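Local atomic coordinates of UDP-galactopyranose mutase (PDB entry 3HDQ), a protein that probably catalyses the interconversion of UDP-galactopyranose and UDP-galactofuranose with the help of a bound FAD cofactor. Residues A68-C71 against V77-H80; D70-A75 against T313-H318; E96-F101 against T223-N228. All coordinates share one frame; numbering follows the deposited sequence.

Contact 1 (A68-C71 against V77-H80)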
ATOM      1  N   ALA A  68       9.605   6.577  -6.798  1.00 27.27           N
ATOM      2  CA  ALA A  68       8.478   7.491  -6.829  1.00 24.40           C
ATOM      3  C   ALA A  68       7.346   6.995  -5.937  1.00 28.20           C
ATOM      4  O   ALA A  68       6.283   7.610  -5.862  1.00 27.32           O
ATOM      5  CB  ALA A  68       7.992   7.675  -8.248  1.00 24.51           C
ATOM      6  N   TYR A  69       7.580   5.880  -5.262  1.00 22.46           N
ATOM      7  CA  TYR A  69       6.593   5.336  -4.349  1.00 23.31           C
ATOM      8  C   TYR A  69       6.201   6.391  -3.320  1.00 25.51           C
ATOM      9  O   TYR A  69       7.061   7.116  -2.815  1.00 27.74           O
ATOM     10  CB  TYR A  69       7.195   4.126  -3.641  1.00 22.12           C
ATOM     11  CG  TYR A  69       6.359   3.551  -2.521  1.00 23.91           C
ATOM     12  CD1 TYR A  69       5.214   2.821  -2.793  1.00 23.92           C
ATOM     13  CD2 TYR A  69       6.738   3.703  -1.199  1.00 22.54           C
ATOM     14  CE1 TYR A  69       4.460   2.263  -1.774  1.00 25.21           C
ATOM     15  CE2 TYR A  69       5.993   3.156  -0.174  1.00 24.53           C
ATOM     16  CZ  TYR A  69       4.852   2.441  -0.472  1.00 21.83           C
ATOM     17  OH  TYR A  69       4.100   1.898   0.533  1.00 29.57           O
ATOM     18  N   ASP A  70       4.913   6.486  -3.011  1.00 21.67           N
ATOM     19  CA  ASP A  70       4.482   7.299  -1.875  1.00 23.19           C
ATOM     20  C   ASP A  70       3.549   6.536  -0.926  1.00 24.61           C
ATOM     21  O   ASP A  70       2.976   5.507  -1.284  1.00 23.63           O
ATOM     22  CB  ASP A  70       3.863   8.631  -2.326  1.00 22.36           C
ATOM     23  CG  ASP A  70       2.639   8.456  -3.187  1.00 21.81           C
ATOM     24  OD1 ASP A  70       2.337   9.390  -3.952  1.00 22.98           O
ATOM     25  OD2 ASP A  70       1.974   7.405  -3.104  1.00 24.02           O
ATOM     26  N   CYS A  71       3.414   7.036   0.289  1.00 23.11           N
ATOM     27  CA  CYS A  71       2.613   6.355   1.292  1.00 25.71           C
ATOM     28  C   CYS A  71       2.239   7.304   2.425  1.00 25.66           C
ATOM     29  O   CYS A  71       2.822   8.383   2.585  1.00 25.82           O
ATOM     30  CB  CYS A  71       3.394   5.174   1.861  1.00 23.65           C
ATOM     31  SG  CYS A  71       4.856   5.700   2.759  1.00 29.71           S
ATOM     32  N   VAL A  77      -0.004  11.576   7.136  1.00 21.83           N
ATOM     33  CA  VAL A  77       0.389  12.518   6.091  1.00 21.95           C
ATOM     34  C   VAL A  77       0.956  11.768   4.877  1.00 21.71           C
ATOM     35  O   VAL A  77       1.811  10.906   5.021  1.00 25.25           O
ATOM     36  CB  VAL A  77       1.426  13.550   6.603  1.00 20.19           C
ATOM     37  CG1 VAL A  77       1.829  14.516   5.480  1.00 23.01           C
ATOM     38  CG2 VAL A  77       0.871  14.322   7.793  1.00 24.88           C
ATOM     39  N   LEU A  78       0.456  12.087   3.690  1.00 23.62           N
ATOM     40  CA  LEU A  78       0.977  11.518   2.451  1.00 22.54           C
ATOM     41  C   LEU A  78       2.396  12.019   2.183  1.00 21.85           C
ATOM     42  O   LEU A  78       2.601  13.214   2.034  1.00 26.91           O
ATOM     43  CB  LEU A  78       0.063  11.897   1.286  1.00 20.62           C
ATOM     44  CG  LEU A  78       0.388  11.325  -0.097  1.00 21.69           C
ATOM     45  CD1 LEU A  78       0.342   9.789  -0.094  1.00 19.35           C
ATOM     46  CD2 LEU A  78      -0.573  11.893  -1.124  1.00 21.61           C
ATOM     47  N   ILE A  79       3.373  11.111   2.138  1.00 24.64           N
ATOM     48  CA  ILE A  79       4.780  11.486   1.943  1.00 22.37           C
ATOM     49  C   ILE A  79       5.455  10.700   0.825  1.00 25.04           C
ATOM     50  O   ILE A  79       4.914   9.709   0.316  1.00 25.31           O
ATOM     51  CB  ILE A  79       5.616  11.204   3.192  1.00 26.90           C
ATOM     52  CG1 ILE A  79       5.659   9.686   3.429  1.00 27.20           C
ATOM     53  CG2 ILE A  79       5.072  11.974   4.381  1.00 19.95           C
ATOM     54  CD1 ILE A  79       6.640   9.227   4.452  1.00 22.70           C
ATOM     55  N   HIS A  80       6.650  11.145   0.454  1.00 24.25           N
ATOM     56  CA  HIS A  80       7.504  10.386  -0.466  1.00 25.96           C
ATOM     57  C   HIS A  80       8.719   9.871   0.294  1.00 26.58           C
ATOM     58  O   HIS A  80       9.631  10.638   0.615  1.00 27.28           O
ATOM     59  CB  HIS A  80       7.963  11.256  -1.637  1.00 24.50           C
ATOM     60  CG  HIS A  80       6.850  11.983  -2.327  1.00 24.65           C
ATOM     61  ND1 HIS A  80       7.071  12.906  -3.327  1.00 22.87           N
ATOM     62  CD2 HIS A  80       5.507  11.933  -2.150  1.00 20.77           C
ATOM     63  CE1 HIS A  80       5.913  13.388  -3.743  1.00 24.94           C
ATOM     64  NE2 HIS A  80       4.947  12.813  -3.045  1.00 22.70           N
TER

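Contact 2 (D70-A75 against T313-H318)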
ATOM      1  N   ASP A  70       4.913   6.486  -3.011  1.00 21.67           N
ATOM      2  CA  ASP A  70       4.482   7.299  -1.875  1.00 23.19           C
ATOM      3  C   ASP A  70       3.549   6.536  -0.926  1.00 24.61           C
ATOM      4  O   ASP A  70       2.976   5.507  -1.284  1.00 23.63           O
ATOM      5  CB  ASP A  70       3.863   8.631  -2.326  1.00 22.36           C
ATOM      6  CG  ASP A  70       2.639   8.456  -3.187  1.00 21.81           C
ATOM      7  OD1 ASP A  70       2.337   9.390  -3.952  1.00 22.98           O
ATOM      8  OD2 ASP A  70       1.974   7.405  -3.104  1.00 24.02           O
ATOM      9  N   CYS A  71       3.414   7.036   0.289  1.00 23.11           N
ATOM     10  CA  CYS A  71       2.613   6.355   1.292  1.00 25.71           C
ATOM     11  C   CYS A  71       2.239   7.304   2.425  1.00 25.66           C
ATOM     12  O   CYS A  71       2.822   8.383   2.585  1.00 25.82           O
ATOM     13  CB  CYS A  71       3.394   5.174   1.861  1.00 23.65           C
ATOM     14  SG  CYS A  71       4.856   5.700   2.759  1.00 29.71           S
ATOM     15  N   TYR A  72       1.257   6.898   3.211  1.00 26.56           N
ATOM     16  CA  TYR A  72       0.836   7.680   4.360  1.00 24.96           C
ATOM     17  C   TYR A  72       1.680   7.288   5.575  1.00 26.30           C
ATOM     18  O   TYR A  72       1.864   6.097   5.849  1.00 21.95           O
ATOM     19  CB  TYR A  72      -0.652   7.445   4.626  1.00 25.72           C
ATOM     20  CG  TYR A  72      -1.577   8.144   3.647  1.00 24.04           C
ATOM     21  CD1 TYR A  72      -2.133   9.384   3.956  1.00 25.71           C
ATOM     22  CD2 TYR A  72      -1.900   7.570   2.423  1.00 24.60           C
ATOM     23  CE1 TYR A  72      -2.983  10.030   3.076  1.00 26.22           C
ATOM     24  CE2 TYR A  72      -2.754   8.218   1.532  1.00 20.89           C
ATOM     25  CZ  TYR A  72      -3.290   9.446   1.869  1.00 20.38           C
ATOM     26  OH  TYR A  72      -4.138  10.108   1.007  1.00 24.50           O
ATOM     27  N   ASP A  73       2.202   8.284   6.293  1.00 25.34           N
ATOM     28  CA  ASP A  73       3.076   8.013   7.441  1.00 25.78           C
ATOM     29  C   ASP A  73       2.294   7.758   8.734  1.00 25.87           C
ATOM     30  O   ASP A  73       1.069   7.700   8.716  1.00 25.07           O
ATOM     31  CB  ASP A  73       4.100   9.139   7.637  1.00 23.81           C
ATOM     32  CG  ASP A  73       3.463  10.473   8.020  1.00 25.85           C
ATOM     33  OD1 ASP A  73       2.287  10.539   8.454  1.00 24.65           O
ATOM     34  OD2 ASP A  73       4.175  11.480   7.889  1.00 29.12           O
ATOM     35  N   ASP A  74       3.002   7.609   9.849  1.00 23.74           N
ATOM     36  CA  ASP A  74       2.351   7.289  11.124  1.00 27.61           C
ATOM     37  C   ASP A  74       1.279   8.312  11.504  1.00 29.25           C
ATOM     38  O   ASP A  74       0.286   7.971  12.160  1.00 26.85           O
ATOM     39  CB  ASP A  74       3.380   7.170  12.250  1.00 24.44           C
ATOM     40  CG  ASP A  74       4.185   5.880  12.169  1.00 31.88           C
ATOM     41  OD1 ASP A  74       3.922   5.059  11.259  1.00 32.32           O
ATOM     42  OD2 ASP A  74       5.078   5.682  13.018  1.00 32.29           O
ATOM     43  N   ALA A  75       1.475   9.560  11.082  1.00 27.07           N
ATOM     44  CA  ALA A  75       0.557  10.642  11.442  1.00 24.61           C
ATOM     45  C   ALA A  75      -0.592  10.799  10.450  1.00 23.22           C
ATOM     46  O   ALA A  75      -1.481  11.626  10.657  1.00 26.53           O
ATOM     47  CB  ALA A  75       1.312  11.954  11.581  1.00 28.56           C
ATOM     48  N   THR A 313       1.480  17.850  -2.290  1.00 21.43           N
ATOM     49  CA  THR A 313       0.288  17.017  -2.435  1.00 27.12           C
ATOM     50  C   THR A 313      -1.012  17.813  -2.357  1.00 25.41           C
ATOM     51  O   THR A 313      -2.049  17.364  -2.828  1.00 25.57           O
ATOM     52  CB  THR A 313       0.224  15.942  -1.332  1.00 22.01           C
ATOM     53  OG1 THR A 313       0.062  16.581  -0.060  1.00 20.38           O
ATOM     54  CG2 THR A 313       1.507  15.112  -1.321  1.00 19.80           C
ATOM     55  N   GLY A 314      -0.959  18.989  -1.752  1.00 27.05           N
ATOM     56  CA  GLY A 314      -2.178  19.724  -1.468  1.00 29.24           C
ATOM     57  C   GLY A 314      -3.009  19.112  -0.340  1.00 27.29           C
ATOM     58  O   GLY A 314      -4.100  19.579  -0.066  1.00 24.39           O
ATOM     59  N   GLN A 315      -2.509  18.064   0.314  1.00 25.97           N
ATOM     60  CA  GLN A 315      -3.247  17.453   1.423  1.00 25.27           C
ATOM     61  C   GLN A 315      -3.576  18.455   2.530  1.00 32.44           C
ATOM     62  O   GLN A 315      -2.753  19.298   2.880  1.00 29.03           O
ATOM     63  CB  GLN A 315      -2.467  16.280   2.034  1.00 27.45           C
ATOM     64  CG  GLN A 315      -3.240  15.514   3.104  1.00 24.00           C
ATOM     65  CD  GLN A 315      -2.411  14.451   3.803  1.00 27.70           C
ATOM     66  OE1 GLN A 315      -1.182  14.400   3.664  1.00 22.59           O
ATOM     67  NE2 GLN A 315      -3.084  13.590   4.567  1.00 23.44           N
ATOM     68  N   ARG A 316      -4.778  18.337   3.092  1.00 33.95           N
ATOM     69  CA  ARG A 316      -5.156  19.084   4.293  1.00 27.36           C
ATOM     70  C   ARG A 316      -4.945  18.227   5.548  1.00 30.79           C
ATOM     71  O   ARG A 316      -5.333  17.068   5.571  1.00 32.64           O
ATOM     72  CB  ARG A 316      -6.624  19.507   4.199  1.00 33.72           C
ATOM     73  CG  ARG A 316      -7.078  20.371   5.358  1.00 47.09           C
ATOM     74  CD  ARG A 316      -8.578  20.623   5.341  1.00 45.94           C
ATOM     75  NE  ARG A 316      -9.031  21.096   6.647  1.00 55.94           N
ATOM     76  CZ  ARG A 316     -10.204  21.679   6.875  1.00 51.96           C
ATOM     77  NH1 ARG A 316     -11.061  21.873   5.879  1.00 50.13           N
ATOM     78  NH2 ARG A 316     -10.518  22.070   8.103  1.00 50.11           N
ATOM     79  N   HIS A 317      -4.352  18.795   6.593  1.00 24.26           N
ATOM     80  CA  HIS A 317      -4.015  18.030   7.788  1.00 28.72           C
ATOM     81  C   HIS A 317      -3.590  19.026   8.867  1.00 30.97           C
ATOM     82  O   HIS A 317      -3.092  20.097   8.547  1.00 32.45           O
ATOM     83  CB  HIS A 317      -2.858  17.078   7.470  1.00 26.98           C
ATOM     84  CG  HIS A 317      -2.682  15.959   8.453  1.00 28.95           C
ATOM     85  ND1 HIS A 317      -2.166  16.148   9.720  1.00 29.64           N
ATOM     86  CD2 HIS A 317      -2.903  14.625   8.335  1.00 25.52           C
ATOM     87  CE1 HIS A 317      -2.099  14.985  10.346  1.00 27.40           C
ATOM     88  NE2 HIS A 317      -2.535  14.044   9.525  1.00 26.22           N
ATOM     89  N   HIS A 318      -3.777  18.688  10.139  1.00 28.98           N
ATOM     90  CA  HIS A 318      -3.457  19.644  11.203  1.00 42.73           C
ATOM     91  C   HIS A 318      -1.992  19.561  11.605  1.00 38.00           C
ATOM     92  O   HIS A 318      -1.479  20.434  12.300  1.00 39.52           O
ATOM     93  CB  HIS A 318      -4.370  19.463  12.427  1.00 44.67           C
ATOM     94  CG  HIS A 318      -4.089  18.220  13.203  1.00 46.29           C
ATOM     95  ND1 HIS A 318      -4.334  16.960  12.701  1.00 50.47           N
ATOM     96  CD2 HIS A 318      -3.575  18.040  14.443  1.00 51.94           C
ATOM     97  CE1 HIS A 318      -3.985  16.055  13.599  1.00 54.16           C
ATOM     98  NE2 HIS A 318      -3.521  16.685  14.666  1.00 54.74           N
TER

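Contact 3 (E96-F101 against T223-N228)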
ATOM      1  N   GLU A  96      -0.488  12.628 -21.416  1.00 25.88           N
ATOM      2  CA  GLU A  96      -1.734  11.925 -21.704  1.00 29.22           C
ATOM      3  C   GLU A  96      -1.678  10.432 -21.334  1.00 28.68           C
ATOM      4  O   GLU A  96      -2.636   9.880 -20.802  1.00 30.10           O
ATOM      5  CB  GLU A  96      -2.177  12.158 -23.155  1.00 32.17           C
ATOM      6  CG  GLU A  96      -2.538  13.637 -23.397  1.00 36.07           C
ATOM      7  CD  GLU A  96      -3.250  13.900 -24.709  1.00 38.81           C
ATOM      8  OE1 GLU A  96      -3.003  13.172 -25.695  1.00 42.89           O
ATOM      9  OE2 GLU A  96      -4.056  14.852 -24.749  1.00 41.75           O
ATOM     10  N   TYR A  97      -0.546   9.791 -21.588  1.00 26.08           N
ATOM     11  CA  TYR A  97      -0.381   8.395 -21.215  1.00 26.16           C
ATOM     12  C   TYR A  97      -0.651   8.190 -19.721  1.00 26.60           C
ATOM     13  O   TYR A  97      -1.493   7.382 -19.330  1.00 23.95           O
ATOM     14  CB  TYR A  97       1.015   7.915 -21.579  1.00 27.56           C
ATOM     15  CG  TYR A  97       1.321   6.566 -21.009  1.00 29.39           C
ATOM     16  CD1 TYR A  97       0.834   5.417 -21.612  1.00 25.68           C
ATOM     17  CD2 TYR A  97       2.077   6.439 -19.854  1.00 25.17           C
ATOM     18  CE1 TYR A  97       1.091   4.181 -21.085  1.00 25.96           C
ATOM     19  CE2 TYR A  97       2.342   5.209 -19.321  1.00 27.47           C
ATOM     20  CZ  TYR A  97       1.846   4.075 -19.940  1.00 25.64           C
ATOM     21  OH  TYR A  97       2.107   2.831 -19.404  1.00 23.50           O
ATOM     22  N   LEU A  98       0.048   8.953 -18.895  1.00 26.19           N
ATOM     23  CA  LEU A  98      -0.128   8.894 -17.451  1.00 25.15           C
ATOM     24  C   LEU A  98      -1.558   9.230 -17.013  1.00 26.63           C
ATOM     25  O   LEU A  98      -2.027   8.740 -15.987  1.00 29.29           O
ATOM     26  CB  LEU A  98       0.865   9.833 -16.770  1.00 21.01           C
ATOM     27  CG  LEU A  98       2.082   9.210 -16.094  1.00 28.33           C
ATOM     28  CD1 LEU A  98       2.388   7.811 -16.606  1.00 22.12           C
ATOM     29  CD2 LEU A  98       3.286  10.129 -16.216  1.00 20.71           C
ATOM     30  N   SER A  99      -2.238  10.066 -17.790  1.00 26.17           N
ATOM     31  CA  SER A  99      -3.601  10.480 -17.474  1.00 28.86           C
ATOM     32  C   SER A  99      -4.566   9.309 -17.551  1.00 32.18           C
ATOM     33  O   SER A  99      -5.669   9.370 -16.999  1.00 27.00           O
ATOM     34  CB  SER A  99      -4.062  11.604 -18.415  1.00 25.54           C
ATOM     35  OG  SER A  99      -3.471  12.842 -18.043  1.00 27.90           O
ATOM     36  N   ARG A 100      -4.153   8.246 -18.242  1.00 24.96           N
ATOM     37  CA  ARG A 100      -4.944   7.020 -18.267  1.00 27.58           C
ATOM     38  C   ARG A 100      -5.025   6.383 -16.870  1.00 26.86           C
ATOM     39  O   ARG A 100      -5.931   5.607 -16.598  1.00 24.70           O
ATOM     40  CB  ARG A 100      -4.369   6.004 -19.268  1.00 27.74           C
ATOM     41  CG  ARG A 100      -4.113   6.536 -20.693  1.00 30.12           C
ATOM     42  CD  ARG A 100      -3.537   5.419 -21.575  1.00 31.29           C
ATOM     43  NE  ARG A 100      -4.319   4.190 -21.410  1.00 42.28           N
ATOM     44  CZ  ARG A 100      -3.820   2.955 -21.430  1.00 39.22           C
ATOM     45  NH1 ARG A 100      -2.524   2.750 -21.609  1.00 37.43           N
ATOM     46  NH2 ARG A 100      -4.625   1.915 -21.258  1.00 39.36           N
ATOM     47  N   PHE A 101      -4.087   6.724 -15.986  1.00 23.95           N
ATOM     48  CA  PHE A 101      -3.948   6.020 -14.710  1.00 24.45           C
ATOM     49  C   PHE A 101      -4.144   6.878 -13.454  1.00 27.54           C
ATOM     50  O   PHE A 101      -4.027   6.386 -12.334  1.00 24.88           O
ATOM     51  CB  PHE A 101      -2.594   5.306 -14.669  1.00 24.84           C
ATOM     52  CG  PHE A 101      -2.306   4.516 -15.918  1.00 26.09           C
ATOM     53  CD1 PHE A 101      -1.456   5.016 -16.892  1.00 21.91           C
ATOM     54  CD2 PHE A 101      -2.928   3.293 -16.135  1.00 21.79           C
ATOM     55  CE1 PHE A 101      -1.213   4.302 -18.055  1.00 25.21           C
ATOM     56  CE2 PHE A 101      -2.688   2.568 -17.295  1.00 27.77           C
ATOM     57  CZ  PHE A 101      -1.829   3.068 -18.258  1.00 25.82           C
ATOM     58  N   THR A 223       1.507   6.044  -5.872  1.00 21.07           N
ATOM     59  CA  THR A 223       1.262   4.630  -5.622  1.00 22.35           C
ATOM     60  C   THR A 223      -0.076   4.175  -6.199  1.00 22.32           C
ATOM     61  O   THR A 223      -0.148   3.146  -6.890  1.00 22.37           O
ATOM     62  CB  THR A 223       1.401   4.294  -4.127  1.00 24.68           C
ATOM     63  OG1 THR A 223       2.763   4.498  -3.749  1.00 23.29           O
ATOM     64  CG2 THR A 223       1.009   2.845  -3.842  1.00 22.57           C
ATOM     65  N   ARG A 224      -1.121   4.952  -5.933  1.00 19.81           N
ATOM     66  CA  ARG A 224      -2.418   4.728  -6.558  1.00 23.01           C
ATOM     67  C   ARG A 224      -2.310   4.648  -8.088  1.00 24.43           C
ATOM     68  O   ARG A 224      -2.901   3.771  -8.707  1.00 25.38           O
ATOM     69  CB  ARG A 224      -3.405   5.821  -6.135  1.00 24.89           C
ATOM     70  CG  ARG A 224      -3.785   5.725  -4.661  1.00 24.56           C
ATOM     71  CD  ARG A 224      -4.831   4.650  -4.449  1.00 27.57           C
ATOM     72  NE  ARG A 224      -6.017   4.973  -5.240  1.00 38.32           N
ATOM     73  CZ  ARG A 224      -6.961   5.827  -4.848  1.00 34.47           C
ATOM     74  NH1 ARG A 224      -6.868   6.433  -3.666  1.00 27.56           N
ATOM     75  NH2 ARG A 224      -8.001   6.073  -5.638  1.00 30.73           N
ATOM     76  N   MET A 225      -1.543   5.558  -8.687  1.00 23.17           N
ATOM     77  CA  MET A 225      -1.347   5.580 -10.136  1.00 23.26           C
ATOM     78  C   MET A 225      -0.653   4.292 -10.600  1.00 25.61           C
ATOM     79  O   MET A 225      -1.115   3.619 -11.527  1.00 22.22           O
ATOM     80  CB  MET A 225      -0.518   6.811 -10.548  1.00 20.26           C
ATOM     81  CG  MET A 225      -0.199   6.892 -12.042  1.00 22.62           C
ATOM     82  SD  MET A 225       1.072   8.112 -12.415  1.00 27.71           S
ATOM     83  CE  MET A 225       2.530   7.209 -11.905  1.00 24.14           C
ATOM     84  N   PHE A 226       0.453   3.956  -9.944  1.00 22.02           N
ATOM     85  CA  PHE A 226       1.154   2.713 -10.222  1.00 22.03           C
ATOM     86  C   PHE A 226       0.256   1.481 -10.095  1.00 25.53           C
ATOM     87  O   PHE A 226       0.309   0.599 -10.942  1.00 25.41           O
ATOM     88  CB  PHE A 226       2.408   2.584  -9.351  1.00 20.85           C
ATOM     89  CG  PHE A 226       3.594   3.326  -9.908  1.00 24.66           C
ATOM     90  CD1 PHE A 226       3.954   4.561  -9.410  1.00 24.61           C
ATOM     91  CD2 PHE A 226       4.323   2.800 -10.961  1.00 22.22           C
ATOM     92  CE1 PHE A 226       5.037   5.254  -9.939  1.00 28.50           C
ATOM     93  CE2 PHE A 226       5.412   3.483 -11.490  1.00 24.13           C
ATOM     94  CZ  PHE A 226       5.768   4.714 -10.980  1.00 23.80           C
ATOM     95  N   GLN A 227      -0.571   1.427  -9.054  1.00 22.55           N
ATOM     96  CA  GLN A 227      -1.470   0.288  -8.879  1.00 28.24           C
ATOM     97  C   GLN A 227      -2.371   0.095 -10.095  1.00 26.01           C
ATOM     98  O   GLN A 227      -2.537  -1.030 -10.563  1.00 24.41           O
ATOM     99  CB  GLN A 227      -2.284   0.401  -7.575  1.00 24.00           C
ATOM    100  CG  GLN A 227      -1.449   0.051  -6.337  1.00 28.32           C
ATOM    101  CD  GLN A 227      -2.090   0.442  -5.000  1.00 41.10           C
ATOM    102  OE1 GLN A 227      -3.170   1.035  -4.951  1.00 36.16           O
ATOM    103  NE2 GLN A 227      -1.405   0.108  -3.901  1.00 46.48           N
ATOM    104  N   ASN A 228      -2.934   1.188 -10.610  1.00 23.93           N
ATOM    105  CA  ASN A 228      -3.713   1.139 -11.851  1.00 23.65           C
ATOM    106  C   ASN A 228      -2.888   0.637 -13.053  1.00 29.12           C
ATOM    107  O   ASN A 228      -3.385  -0.127 -13.887  1.00 26.10           O
ATOM    108  CB  ASN A 228      -4.332   2.512 -12.174  1.00 25.74           C
ATOM    109  CG  ASN A 228      -5.386   2.953 -11.148  1.00 33.91           C
ATOM    110  OD1 ASN A 228      -6.051   2.128 -10.504  1.00 34.44           O
ATOM    111  ND2 ASN A 228      -5.540   4.266 -11.000  1.00 33.21           N
TER

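Contact 1 (A68-C71 against V77-H80)
Cys71 and Ile79 face each other as an antiparallel hydrogen-bonded pair, with both backbone bonds made between the same two residues. Ile79 N donates to Cys71 O at 2.8 Å, and the bond is nearly straight, 174° at the hydrogen. In return Cys71 N donates to Ile79 O, a slightly longer bond of 3.1 Å.

Apolar packing follows from this pairing. Both side chains leave the same face of the sheet, and Cys71 SG comes to 4.1 Å from Ile79 CG1. Ile79 CG1 is lodged between its own backbone N and carbonyl carbon (chi1 65°), a rotamer that also lays it close against Cys71 O, at 3.2 Å. Beyond this pair, Pro81 touches Cys71, while Phe309 of helix 309-313 touches Ile79.

The two short strands, 71-72 and 78-79, follow each other in the chain and make a beta hairpin, a small two-stranded sheet distinct from the parallel sheet of the Rossmann-like fold, although both segments lie in that family's sequence range.

Mixed contacts centre on Asp70, whose CB points at the other segment. Asp70 CB sits tightly against the carbonyl of Ile79, 3.0 Å from Ile79 O. Asp70 CB also meets His80 CD2 at 3.7 Å, approaching the imidazole obliquely. Further out, the carboxylate carbon CG of Asp70 rests 4.1 Å from Leu78 CD1; chi1 of -176° sends Leu78 CG anti to the backbone N, and chi2 then turns CD1 toward Asp70.

The polar ends turn elsewhere. Asp70 OD1 accepts a hydrogen bond from the backbone N of Tyr222, and His80 ND1 accepts one from the backbone N of His85, an FAD-binding residue. This second bond restrains the imidazole; the His80 side chain lies about 7 Å from the bound FAD.

Contact 2 (D70-A75 against T313-H318)
His317 donates from NE2 to the backbone O of Ala75, 2.9 Å away, tying the turn of the 71-79 beta hairpin to the loop that follows helix 309-313. The bond is bent, 139° at the hydrogen, and NE2 stands above the carbonyl plane. The second touch is apolar to polar: Gln315 NE2 comes to the edge of the Tyr72 ring, 3.9 Å from Tyr72 CE1, with amide and ring planes almost perpendicular (88°).

Both side chains of the 313-318 loop are positioned by further bonds. Gln315 reaches across with an extended chain, and its amide grips the hairpin backbone twice: OE1 accepts from Leu78 N and NE2 donates to Gly76 O. His317 ND1 accepts from Gln319 N, which fixes the rotation of the imidazole and turns NE2 toward Ala75. With an alanine in place of this histidine, the Ala75 carbonyl would probably be left without its imidazole donor and the Gln319 amide without its acceptor.

Farther out lies the dimer interface: Tyr72 stacks on Tyr72 of the second subunit, and Asp74 OD1 forms a salt bridge with Arg224 of that subunit. At the start of the loop, an ST turn closes where Thr313 OG1 accepts from Gln315 N at 3.0 Å.

Contact 3 (E96-F101 against T223-N228)
Phe101 and Asn228 are joined by a hydrogen bond where the chain leaving helix 92-99, in the Rossmann-like FAD-binding part, packs against helix 222-229 beside helix 39-50 of the strand-turn-helix nucleotide-binding unit. The CB of Asn228 is directed at the 96-101 segment, and Asn228 ND2 reaches Phe101 O, 2.9 Å away, along a nearly straight path (169° at the hydrogen). The acceptor lies in the amide plane, but ND2 approaches from above the plane of the carbonyl. A second, softer grip falls on the same oxygen: the CA-H of Met225 points at Phe101 O, with Met225 CA at 3.6 Å. One carbonyl is thus held by a side chain and a helix backbone together.

Met225 runs alongside this carbonyl. Met225 CG, anti to the backbone N (chi1 177°), lies 3.9 Å from Phe101 CB, and Met225 SD continues to Leu98 CG at 4.0 Å, the two side chains crossing at a slant. Met225 also touches Phe39, an FAD-binding residue of helix 39-50; the side chain of Leu98 lies about 9 Å from the bound FAD.

The Phe101 ring is set by neighbours in its own segment. Phe101 CE1 lies 3.6 Å above one face of the Tyr97 ring, toward the rim. Arg100 folds back as well: Phe101 CZ lies over one face of the guanidinium, and Arg100 CB over one face of the ring. Glu46 of helix 39-50 anchors both neighbours, by a salt bridge to Arg100 NH1 and a hydrogen bond to Tyr97 OH. Against helix 222-229 the ring leans obliquely, Phe101 CD2 4.1 Å from the backbone C of Asn228.

How the contacts relate
From the N terminus, contact 1 comes first and closes the shortest loop, five residues at the tip of the 71-79 hairpin. Contact 2 opens from the same stretch, sharing Asp70 and Cys71 with it, but closes only some 238 residues later, after helix 309-313. Contact 3 begins after contact 1 has closed and is nested wholly within the long loop of contact 2, bringing helix 222-229 back to the end of helix 92-99. The hairpin is therefore anchored at two places: by the 313-318 loop, and by helix 222-229, where Thr223 OG1 meets Asp70 O, a probable hydrogen bond that links all three contacts.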